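Local coordinates for Nrps/pks (Streptomyces albus, PDB 4OPE), which serves as a ketosynthase domain of the oxazolomycin assembly line, an AT-less type I polyketide synthase, and probably catalyses decarboxylative condensation that lengthens the polyketide chain, at residues F27-V38 with S344-A352; A360-Q371 with L413-A421. One frame throughout, in Å; residues are numbered along the deposited sequence.

In the fold
Contacts 1 and 2 adjoin, their centres about 15 Å apart, and follow one another in the chain: the short helix 346-349 of contact 1 leads into helix 356-370, which carries contact 2. That longer helix packs on strand 416-422 of the mixed sheet in contact 2 and also touches helix 24-33 of contact 1. There the rings of Trp28 and His370 stack, and Phe27 CE2 approaches Thr362 CG2 at 3.7 Å. Glu309 ties both contacts together, accepting from Val345 N through one carboxylate oxygen and pairing with Lys363 NZ through the other. Lys346 and His351 of contact 1 belong to a segment that, in related ketosynthases, borders the active site.

Contact 1: F27-V38 with S344-A352; sequences FWRNLREGRDCV and SVKSGIGHA
The turn that carries the VKSxIGH signature of ketosynthases, here Val345 to His351, meets Phe27, Leu31 and Cys37 of the segment in and after helix 24-33. One branch of Val345 meets both helix side chains: CG2, anti to the backbone N, lies 3.9 Å from Phe27 CZ and 4.1 Å from Leu31 CD2. Ile349 comes to the Phe27 ring at its edge, with CG2 near the ring plane, while Leu31 CD1 lies over the centre of one ring face.

Past the Schellman motif at Gly34 the chain turns back to the signature, and a backbone hydrogen bond joins the two segments. Cys37 N donates to Gly348 O over 2.9 Å with an N-H...O angle of 166°, and Cys37 CB packs 4.4 Å from Ile349 CG2. Beside it, Asp36 OD1 accepts from Val38 N at 3.1 Å, forming an Asx turn, while OD2 bridges to Arg226; the carboxylate thus holds the backbone next to the bonded Cys37. Val38 CG2 then rests 4.0 Å from Ile349 O.

Ser344, just before the signature, braces it: its OG accepts from Lys346 N in a capping bond, and its backbone O accepts from Ser347 OG. Gly350 leaves the helix with positive phi, at backbone angles where a side chain would collide with the preceding carbonyl oxygen, and delivers the chain to His351, whose counterpart in relatives belongs to the active site. Lys346 NZ hydrogen-bonds to His311 O.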
loop_
_atom_site.group_PDB
_atom_site.type_symbol
_atom_site.label_atom_id
_atom_site.label_comp_id
_atom_site.label_asym_id
_atom_site.label_seq_id
_atom_site.Cartn_x
_atom_site.Cartn_y
_atom_site.Cartn_z
ATOM N N PHE A 27 -27.097 5.796 5.189
ATOM C CA PHE A 27 -26.732 4.714 4.312
ATOM C C PHE A 27 -27.700 3.576 4.452
ATOM O O PHE A 27 -28.147 2.985 3.456
ATOM C CB PHE A 27 -25.318 4.248 4.677
ATOM C CG PHE A 27 -24.660 3.292 3.686
ATOM C CD1 PHE A 27 -24.782 3.468 2.330
ATOM C CD2 PHE A 27 -23.869 2.246 4.147
ATOM C CE1 PHE A 27 -24.129 2.607 1.444
ATOM C CE2 PHE A 27 -23.212 1.394 3.269
ATOM C CZ PHE A 27 -23.346 1.567 1.925
ATOM N N TRP A 28 -28.044 3.270 5.696
ATOM C CA TRP A 28 -28.906 2.126 5.982
ATOM C C TRP A 28 -30.292 2.334 5.423
ATOM O O TRP A 28 -30.792 1.464 4.772
ATOM C CB TRP A 28 -28.977 1.794 7.459
ATOM C CG TRP A 28 -29.946 0.669 7.697
ATOM C CD1 TRP A 28 -31.129 0.733 8.378
ATOM C CD2 TRP A 28 -29.851 -0.679 7.198
ATOM N NE1 TRP A 28 -31.757 -0.480 8.357
ATOM C CE2 TRP A 28 -31.000 -1.370 7.648
ATOM C CE3 TRP A 28 -28.915 -1.365 6.425
ATOM C CZ2 TRP A 28 -31.225 -2.711 7.367
ATOM C CZ3 TRP A 28 -29.136 -2.742 6.154
ATOM C CH2 TRP A 28 -30.283 -3.382 6.615
ATOM N N ARG A 29 -30.882 3.485 5.685
ATOM C CA ARG A 29 -32.140 3.916 5.085
ATOM C C ARG A 29 -32.153 3.649 3.570
ATOM O O ARG A 29 -33.114 3.024 3.019
ATOM C CB ARG A 29 -32.287 5.422 5.283
ATOM C CG ARG A 29 -33.549 5.930 5.958
ATOM C CD ARG A 29 -33.289 6.537 7.345
ATOM N NE ARG A 29 -32.286 7.613 7.339
ATOM C CZ ARG A 29 -31.653 8.069 8.425
ATOM N NH1 ARG A 29 -31.917 7.571 9.640
ATOM N NH2 ARG A 29 -30.738 9.025 8.298
ATOM N N ASN A 30 -31.079 4.113 2.903
ATOM C CA ASN A 30 -30.970 4.007 1.448
ATOM C C ASN A 30 -30.889 2.582 0.969
ATOM O O ASN A 30 -31.531 2.224 0.003
ATOM C CB ASN A 30 -29.755 4.743 0.950
ATOM C CG ASN A 30 -29.859 6.235 1.133
ATOM O OD1 ASN A 30 -30.895 6.756 1.588
ATOM N ND2 ASN A 30 -28.769 6.947 0.787
ATOM N N LEU A 31 -30.068 1.765 1.617
ATOM C CA LEU A 31 -30.018 0.329 1.296
ATOM C C LEU A 31 -31.363 -0.281 1.530
ATOM O O LEU A 31 -31.813 -1.068 0.743
ATOM C CB LEU A 31 -29.036 -0.415 2.203
ATOM C CG LEU A 31 -27.576 -0.025 2.015
ATOM C CD1 LEU A 31 -26.744 -0.369 3.241
ATOM C CD2 LEU A 31 -26.994 -0.689 0.784
ATOM N N ARG A 32 -31.988 0.049 2.642
ATOM C CA ARG A 32 -33.248 -0.598 3.040
ATOM C C ARG A 32 -34.354 -0.316 2.029
ATOM O O ARG A 32 -35.075 -1.193 1.684
ATOM C CB ARG A 32 -33.714 -0.138 4.448
ATOM C CG ARG A 32 -34.193 -1.299 5.323
ATOM C CD ARG A 32 -34.760 -0.886 6.668
ATOM N NE ARG A 32 -36.176 -0.573 6.553
ATOM C CZ ARG A 32 -37.194 -1.383 6.856
ATOM N NH1 ARG A 32 -38.427 -0.942 6.672
ATOM N NH2 ARG A 32 -37.017 -2.614 7.334
ATOM N N GLU A 33 -34.437 0.910 1.542
ATOM C CA GLU A 33 -35.463 1.320 0.591
ATOM C C GLU A 33 -35.137 0.974 -0.870
ATOM O O GLU A 33 -35.964 1.211 -1.769
ATOM C CB GLU A 33 -35.669 2.825 0.696
ATOM C CG GLU A 33 -36.273 3.287 2.028
ATOM C CD GLU A 33 -36.035 4.776 2.339
ATOM O OE1 GLU A 33 -35.905 5.602 1.376
ATOM O OE2 GLU A 33 -35.971 5.100 3.567
ATOM N N GLY A 34 -33.949 0.424 -1.121
ATOM C CA GLY A 34 -33.531 0.130 -2.473
ATOM C C GLY A 34 -33.335 1.411 -3.263
ATOM O O GLY A 34 -33.761 1.502 -4.412
ATOM N N ARG A 35 -32.674 2.397 -2.671
ATOM C CA ARG A 35 -32.533 3.678 -3.312
ATOM C C ARG A 35 -31.428 3.718 -4.329
ATOM O O ARG A 35 -30.325 3.261 -4.099
ATOM C CB ARG A 35 -32.273 4.744 -2.281
ATOM C CG ARG A 35 -32.076 6.145 -2.843
ATOM C CD ARG A 35 -31.926 7.087 -1.655
ATOM N NE ARG A 35 -32.023 8.477 -2.035
ATOM C CZ ARG A 35 -31.765 9.510 -1.243
ATOM N NH1 ARG A 35 -31.374 9.311 0.009
ATOM N NH2 ARG A 35 -31.881 10.754 -1.713
ATOM N N ASP A 36 -31.732 4.325 -5.466
ATOM C CA ASP A 36 -30.760 4.479 -6.514
ATOM C C ASP A 36 -30.139 5.813 -6.286
ATOM O O ASP A 36 -30.806 6.823 -6.452
ATOM C CB ASP A 36 -31.435 4.439 -7.860
ATOM C CG ASP A 36 -30.459 4.597 -8.998
ATOM O OD1 ASP A 36 -29.270 4.960 -8.751
ATOM O OD2 ASP A 36 -30.902 4.338 -10.141
ATOM N N CYS A 37 -28.859 5.812 -5.902
ATOM C CA CYS A 37 -28.160 7.024 -5.473
ATOM C C CYS A 37 -27.281 7.656 -6.554
ATOM O O CYS A 37 -26.517 8.588 -6.280
ATOM C CB CYS A 37 -27.310 6.701 -4.245
ATOM S SG CYS A 37 -28.269 5.952 -2.905
ATOM N N VAL A 38 -27.374 7.164 -7.781
ATOM C CA VAL A 38 -26.542 7.679 -8.850
ATOM C C VAL A 38 -27.126 8.944 -9.470
ATOM O O VAL A 38 -28.324 9.073 -9.591
ATOM C CB VAL A 38 -26.325 6.612 -9.925
ATOM C CG1 VAL A 38 -25.788 7.262 -11.170
ATOM C CG2 VAL A 38 -25.362 5.543 -9.405
ATOM N N SER A 344 -25.182 -6.903 -4.460
ATOM C CA SER A 344 -24.062 -5.989 -4.506
ATOM C C SER A 344 -24.479 -4.581 -4.225
ATOM O O SER A 344 -25.314 -4.020 -4.944
ATOM C CB SER A 344 -23.371 -6.005 -5.858
ATOM O OG SER A 344 -22.234 -5.107 -5.881
ATOM N N VAL A 345 -23.811 -3.977 -3.245
ATOM C CA VAL A 345 -23.940 -2.568 -2.961
ATOM C C VAL A 345 -23.722 -1.637 -4.156
ATOM O O VAL A 345 -24.252 -0.538 -4.197
ATOM C CB VAL A 345 -22.982 -2.177 -1.812
ATOM C CG1 VAL A 345 -21.536 -2.117 -2.279
ATOM C CG2 VAL A 345 -23.418 -0.856 -1.147
ATOM N N LYS A 346 -22.952 -2.067 -5.132
ATOM C CA LYS A 346 -22.684 -1.242 -6.284
ATOM C C LYS A 346 -23.981 -0.948 -7.070
ATOM O O LYS A 346 -24.083 0.058 -7.790
ATOM C CB LYS A 346 -21.684 -1.935 -7.191
ATOM C CG LYS A 346 -20.355 -2.241 -6.568
ATOM C CD LYS A 346 -19.307 -2.776 -7.557
ATOM C CE LYS A 346 -17.894 -2.557 -7.025
ATOM N NZ LYS A 346 -17.468 -3.715 -6.190
ATOM N N SER A 347 -24.979 -1.814 -6.961
ATOM C CA SER A 347 -26.187 -1.619 -7.761
ATOM C C SER A 347 -26.947 -0.383 -7.298
ATOM O O SER A 347 -27.688 0.241 -8.067
ATOM C CB SER A 347 -27.055 -2.848 -7.692
ATOM O OG SER A 347 -27.529 -3.073 -6.362
ATOM N N GLY A 348 -26.705 0.036 -6.073
ATOM C CA GLY A 348 -27.313 1.238 -5.549
ATOM C C GLY A 348 -26.500 2.512 -5.581
ATOM O O GLY A 348 -27.017 3.579 -5.950
ATOM N N ILE A 349 -25.229 2.428 -5.195
ATOM C CA ILE A 349 -24.360 3.613 -5.189
ATOM C C ILE A 349 -23.344 3.667 -6.302
ATOM O O ILE A 349 -22.717 4.682 -6.482
ATOM C CB ILE A 349 -23.541 3.706 -3.882
ATOM C CG1 ILE A 349 -22.643 2.493 -3.700
ATOM C CG2 ILE A 349 -24.465 3.763 -2.690
ATOM C CD1 ILE A 349 -21.605 2.706 -2.650
ATOM N N GLY A 350 -23.097 2.560 -6.981
ATOM C CA GLY A 350 -22.041 2.526 -7.985
ATOM C C GLY A 350 -20.774 1.870 -7.494
ATOM O O GLY A 350 -20.718 1.386 -6.401
ATOM N N HIS A 351 -19.757 1.867 -8.324
ATOM C CA HIS A 351 -18.519 1.235 -8.035
ATOM C C HIS A 351 -17.607 2.251 -7.368
ATOM O O HIS A 351 -17.015 3.078 -8.050
ATOM C CB HIS A 351 -17.914 0.818 -9.357
ATOM C CG HIS A 351 -16.659 0.022 -9.246
ATOM N ND1 HIS A 351 -15.947 -0.083 -8.081
ATOM C CD2 HIS A 351 -15.992 -0.728 -10.158
ATOM C CE1 HIS A 351 -14.876 -0.838 -8.280
ATOM N NE2 HIS A 351 -14.879 -1.243 -9.530
ATOM N N ALA A 352 -17.461 2.173 -6.035
ATOM C CA ALA A 352 -16.673 3.129 -5.287
ATOM C C ALA A 352 -15.164 2.892 -5.330
ATOM O O ALA A 352 -14.424 3.450 -4.511
ATOM C CB ALA A 352 -17.124 3.175 -3.851
#

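Contact 2: A360-Q371 with L413-A421; sequences ALTKVLLQFRHQ and LPRTAAISA
The Phe368 ring turns its edge to the strand backbone, with Thr416 C and Ala417 N near the ring plane, while Val364 CG1 lies over one face, offset toward the rim. Phe368 CE1 is 3.8 Å from Arg415 O and 4.0 Å from Arg415 CB, the two side chains sliding past each other in opposite directions. Extended from CG to NE (chi3 -173°), the Arg415 chain carries its guanidinium to Gln371, whose CG lies 3.6 Å above the centre of one face; amide and guanidinium planes are 36° apart. Gln371 NE2 and Arg415 NH1 are both donors, and no hydrogen bond joins them. Instead, Arg415 NH1 pairs with Glu435, and NE donates to Trp402 O.

Helix 360-370 runs antiparallel to strand 416-421, the axes 9.1 Å apart at 168°, and alternate strand residues face it. Ala417 CB fits against Val364 CG1 at 3.6 Å. Ile419 CG2 touches Ala360 CB; its CD1 meets Val364 CG2 tip to tip at 3.6 Å and lies 3.7 Å from Leu361 CD1. This is helix-on-sheet packing within the thiolase fold.

A leucine in place of Arg415 would probably leave Glu435 without its salt-bridge mate and Gln371 without the flat group it lies on. With no hydrogen bond between the segments, apolar packing holds helix to strand, whereas the polar end of Arg415 is satisfied by outside partners.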
loop_
_atom_site.group_PDB
_atom_site.type_symbol
_atom_site.label_atom_id
_atom_site.label_comp_id
_atom_site.label_asym_id
_atom_site.label_seq_id
_atom_site.Cartn_x
_atom_site.Cartn_y
_atom_site.Cartn_z
ATOM N N ALA A 360 -19.033 -2.291 0.739
ATOM C CA ALA A 360 -19.545 -3.645 0.692
ATOM C C ALA A 360 -19.609 -4.193 2.137
ATOM O O ALA A 360 -20.610 -4.766 2.593
ATOM C CB ALA A 360 -18.654 -4.503 -0.184
ATOM N N LEU A 361 -18.509 -3.986 2.843
ATOM C CA LEU A 361 -18.331 -4.494 4.166
ATOM C C LEU A 361 -19.300 -3.827 5.111
ATOM O O LEU A 361 -19.865 -4.462 5.990
ATOM C CB LEU A 361 -16.933 -4.149 4.513
ATOM C CG LEU A 361 -16.334 -4.399 5.846
ATOM C CD1 LEU A 361 -16.539 -5.856 6.123
ATOM C CD2 LEU A 361 -14.846 -4.098 5.715
ATOM N N THR A 362 -19.494 -2.526 4.935
ATOM C CA THR A 362 -20.385 -1.766 5.767
ATOM C C THR A 362 -21.800 -2.245 5.546
ATOM O O THR A 362 -22.577 -2.443 6.492
ATOM C CB THR A 362 -20.265 -0.273 5.464
ATOM O OG1 THR A 362 -18.936 0.159 5.744
ATOM C CG2 THR A 362 -21.196 0.552 6.317
ATOM N N LYS A 363 -22.146 -2.493 4.298
ATOM C CA LYS A 363 -23.473 -3.023 4.012
ATOM C C LYS A 363 -23.726 -4.312 4.750
ATOM O O LYS A 363 -24.781 -4.511 5.251
ATOM C CB LYS A 363 -23.627 -3.259 2.541
ATOM C CG LYS A 363 -25.004 -3.725 2.160
ATOM C CD LYS A 363 -24.850 -4.704 1.015
ATOM C CE LYS A 363 -26.084 -4.746 0.160
ATOM N NZ LYS A 363 -25.956 -5.855 -0.833
ATOM N N VAL A 364 -22.760 -5.198 4.823
ATOM C CA VAL A 364 -22.948 -6.444 5.561
ATOM C C VAL A 364 -23.090 -6.212 7.082
ATOM O O VAL A 364 -23.976 -6.771 7.748
ATOM C CB VAL A 364 -21.777 -7.376 5.292
ATOM C CG1 VAL A 364 -21.801 -8.587 6.222
ATOM C CG2 VAL A 364 -21.841 -7.806 3.847
ATOM N N LEU A 365 -22.209 -5.387 7.637
ATOM C CA LEU A 365 -22.318 -5.096 9.049
ATOM C C LEU A 365 -23.705 -4.595 9.397
ATOM O O LEU A 365 -24.245 -4.973 10.400
ATOM C CB LEU A 365 -21.268 -4.073 9.472
ATOM C CG LEU A 365 -19.834 -4.562 9.275
ATOM C CD1 LEU A 365 -18.817 -3.508 9.694
ATOM C CD2 LEU A 365 -19.576 -5.875 10.001
ATOM N N LEU A 366 -24.268 -3.722 8.589
ATOM C CA LEU A 366 -25.607 -3.211 8.847
ATOM C C LEU A 366 -26.612 -4.315 8.709
ATOM O O LEU A 366 -27.557 -4.379 9.452
ATOM C CB LEU A 366 -25.971 -2.060 7.895
ATOM C CG LEU A 366 -25.110 -0.835 8.189
ATOM C CD1 LEU A 366 -25.057 0.206 7.070
ATOM C CD2 LEU A 366 -25.580 -0.244 9.525
ATOM N N GLN A 367 -26.409 -5.200 7.760
ATOM C CA GLN A 367 -27.325 -6.330 7.642
ATOM C C GLN A 367 -27.310 -7.151 8.962
ATOM O O GLN A 367 -28.372 -7.457 9.521
ATOM C CB GLN A 367 -27.036 -7.151 6.377
ATOM C CG GLN A 367 -27.502 -6.419 5.135
ATOM C CD GLN A 367 -27.454 -7.239 3.842
ATOM O OE1 GLN A 367 -28.145 -6.944 2.876
ATOM N NE2 GLN A 367 -26.651 -8.267 3.826
ATOM N N PHE A 368 -26.118 -7.464 9.468
ATOM C CA PHE A 368 -26.006 -8.186 10.712
ATOM C C PHE A 368 -26.799 -7.450 11.781
ATOM O O PHE A 368 -27.649 -8.063 12.462
ATOM C CB PHE A 368 -24.565 -8.319 11.160
ATOM C CG PHE A 368 -23.758 -9.373 10.426
ATOM C CD1 PHE A 368 -24.344 -10.401 9.719
ATOM C CD2 PHE A 368 -22.370 -9.344 10.502
ATOM C CE1 PHE A 368 -23.556 -11.368 9.092
ATOM C CE2 PHE A 368 -21.578 -10.309 9.887
ATOM C CZ PHE A 368 -22.179 -11.329 9.176
ATOM N N ARG A 369 -26.583 -6.143 11.898
ATOM C CA ARG A 369 -27.183 -5.397 12.994
ATOM C C ARG A 369 -28.720 -5.406 12.938
ATOM O O ARG A 369 -29.362 -5.631 13.939
ATOM C CB ARG A 369 -26.694 -3.956 13.046
ATOM C CG ARG A 369 -27.569 -3.127 13.981
ATOM C CD ARG A 369 -27.053 -1.727 14.285
ATOM N NE ARG A 369 -25.661 -1.735 14.767
ATOM C CZ ARG A 369 -24.840 -0.672 14.797
ATOM N NH1 ARG A 369 -25.242 0.536 14.380
ATOM N NH2 ARG A 369 -23.593 -0.823 15.244
ATOM N N HIS A 370 -29.289 -5.120 11.770
ATOM C CA HIS A 370 -30.719 -5.078 11.613
ATOM C C HIS A 370 -31.328 -6.409 11.165
ATOM O O HIS A 370 -32.517 -6.519 11.054
ATOM C CB HIS A 370 -31.090 -4.005 10.596
ATOM C CG HIS A 370 -30.592 -2.650 10.948
ATOM N ND1 HIS A 370 -31.137 -1.905 11.966
ATOM C CD2 HIS A 370 -29.616 -1.891 10.407
ATOM C CE1 HIS A 370 -30.504 -0.749 12.054
ATOM N NE2 HIS A 370 -29.580 -0.711 11.113
ATOM N N GLN A 371 -30.522 -7.414 10.903
ATOM C CA GLN A 371 -31.042 -8.743 10.589
ATOM C C GLN A 371 -32.005 -8.731 9.409
ATOM O O GLN A 371 -33.054 -9.383 9.421
ATOM C CB GLN A 371 -31.691 -9.351 11.810
ATOM C CG GLN A 371 -30.733 -9.498 12.963
ATOM C CD GLN A 371 -31.385 -10.113 14.180
ATOM O OE1 GLN A 371 -32.564 -9.928 14.429
ATOM N NE2 GLN A 371 -30.619 -10.849 14.940
ATOM N N LEU A 413 -28.169 -20.279 14.482
ATOM C CA LEU A 413 -26.727 -19.995 14.372
ATOM C C LEU A 413 -26.442 -18.559 14.041
ATOM O O LEU A 413 -27.263 -17.907 13.403
ATOM C CB LEU A 413 -26.090 -20.828 13.262
ATOM C CG LEU A 413 -26.240 -22.327 13.518
ATOM C CD1 LEU A 413 -25.648 -23.136 12.361
ATOM C CD2 LEU A 413 -25.597 -22.652 14.865
ATOM N N PRO A 414 -25.262 -18.069 14.459
ATOM C CA PRO A 414 -24.841 -16.734 14.070
ATOM C C PRO A 414 -24.746 -16.634 12.550
ATOM O O PRO A 414 -24.187 -17.490 11.864
ATOM C CB PRO A 414 -23.468 -16.598 14.717
ATOM C CG PRO A 414 -23.516 -17.516 15.903
ATOM C CD PRO A 414 -24.276 -18.697 15.361
ATOM N N ARG A 415 -25.353 -15.589 12.040
ATOM C CA ARG A 415 -25.348 -15.316 10.664
ATOM C C ARG A 415 -23.935 -15.151 10.162
ATOM O O ARG A 415 -23.073 -14.668 10.932
ATOM C CB ARG A 415 -26.122 -14.052 10.447
ATOM C CG ARG A 415 -27.594 -14.250 10.709
ATOM C CD ARG A 415 -28.281 -12.933 10.492
ATOM N NE ARG A 415 -29.661 -13.014 10.892
ATOM C CZ ARG A 415 -30.091 -13.084 12.152
ATOM N NH1 ARG A 415 -29.237 -13.056 13.164
ATOM N NH2 ARG A 415 -31.383 -13.175 12.390
ATOM N N THR A 416 -23.699 -15.571 8.901
ATOM C CA THR A 416 -22.382 -15.409 8.259
ATOM C C THR A 416 -22.494 -14.750 6.877
ATOM O O THR A 416 -23.526 -14.823 6.202
ATOM C CB THR A 416 -21.620 -16.738 8.070
ATOM O OG1 THR A 416 -22.382 -17.579 7.218
ATOM C CG2 THR A 416 -21.427 -17.455 9.366
ATOM N N ALA A 417 -21.424 -14.090 6.472
ATOM C CA ALA A 417 -21.414 -13.488 5.189
ATOM C C ALA A 417 -20.018 -13.482 4.640
ATOM O O ALA A 417 -19.011 -13.534 5.371
ATOM C CB ALA A 417 -21.955 -12.082 5.253
ATOM N N ALA A 418 -19.980 -13.432 3.323
ATOM C CA ALA A 418 -18.741 -13.427 2.622
ATOM C C ALA A 418 -18.776 -12.285 1.635
ATOM O O ALA A 418 -19.801 -12.024 1.034
ATOM C CB ALA A 418 -18.573 -14.760 1.909
ATOM N N ILE A 419 -17.638 -11.633 1.461
ATOM C CA ILE A 419 -17.537 -10.419 0.648
ATOM C C ILE A 419 -16.345 -10.510 -0.264
ATOM O O ILE A 419 -15.246 -10.791 0.202
ATOM C CB ILE A 419 -17.310 -9.197 1.540
ATOM C CG1 ILE A 419 -18.316 -9.268 2.679
ATOM C CG2 ILE A 419 -17.418 -7.906 0.710
ATOM C CD1 ILE A 419 -18.219 -8.119 3.659
ATOM N N SER A 420 -16.586 -10.224 -1.545
ATOM C CA SER A 420 -15.562 -10.255 -2.592
ATOM C C SER A 420 -15.256 -8.869 -3.156
ATOM O O SER A 420 -16.123 -8.030 -3.304
ATOM C CB SER A 420 -16.020 -11.094 -3.772
ATOM O OG SER A 420 -16.039 -12.485 -3.497
ATOM N N ALA A 421 -13.996 -8.674 -3.503
ATOM C CA ALA A 421 -13.574 -7.538 -4.242
ATOM C C ALA A 421 -12.402 -7.931 -5.150
ATOM O O ALA A 421 -11.367 -8.416 -4.674
ATOM C CB ALA A 421 -13.168 -6.453 -3.284
#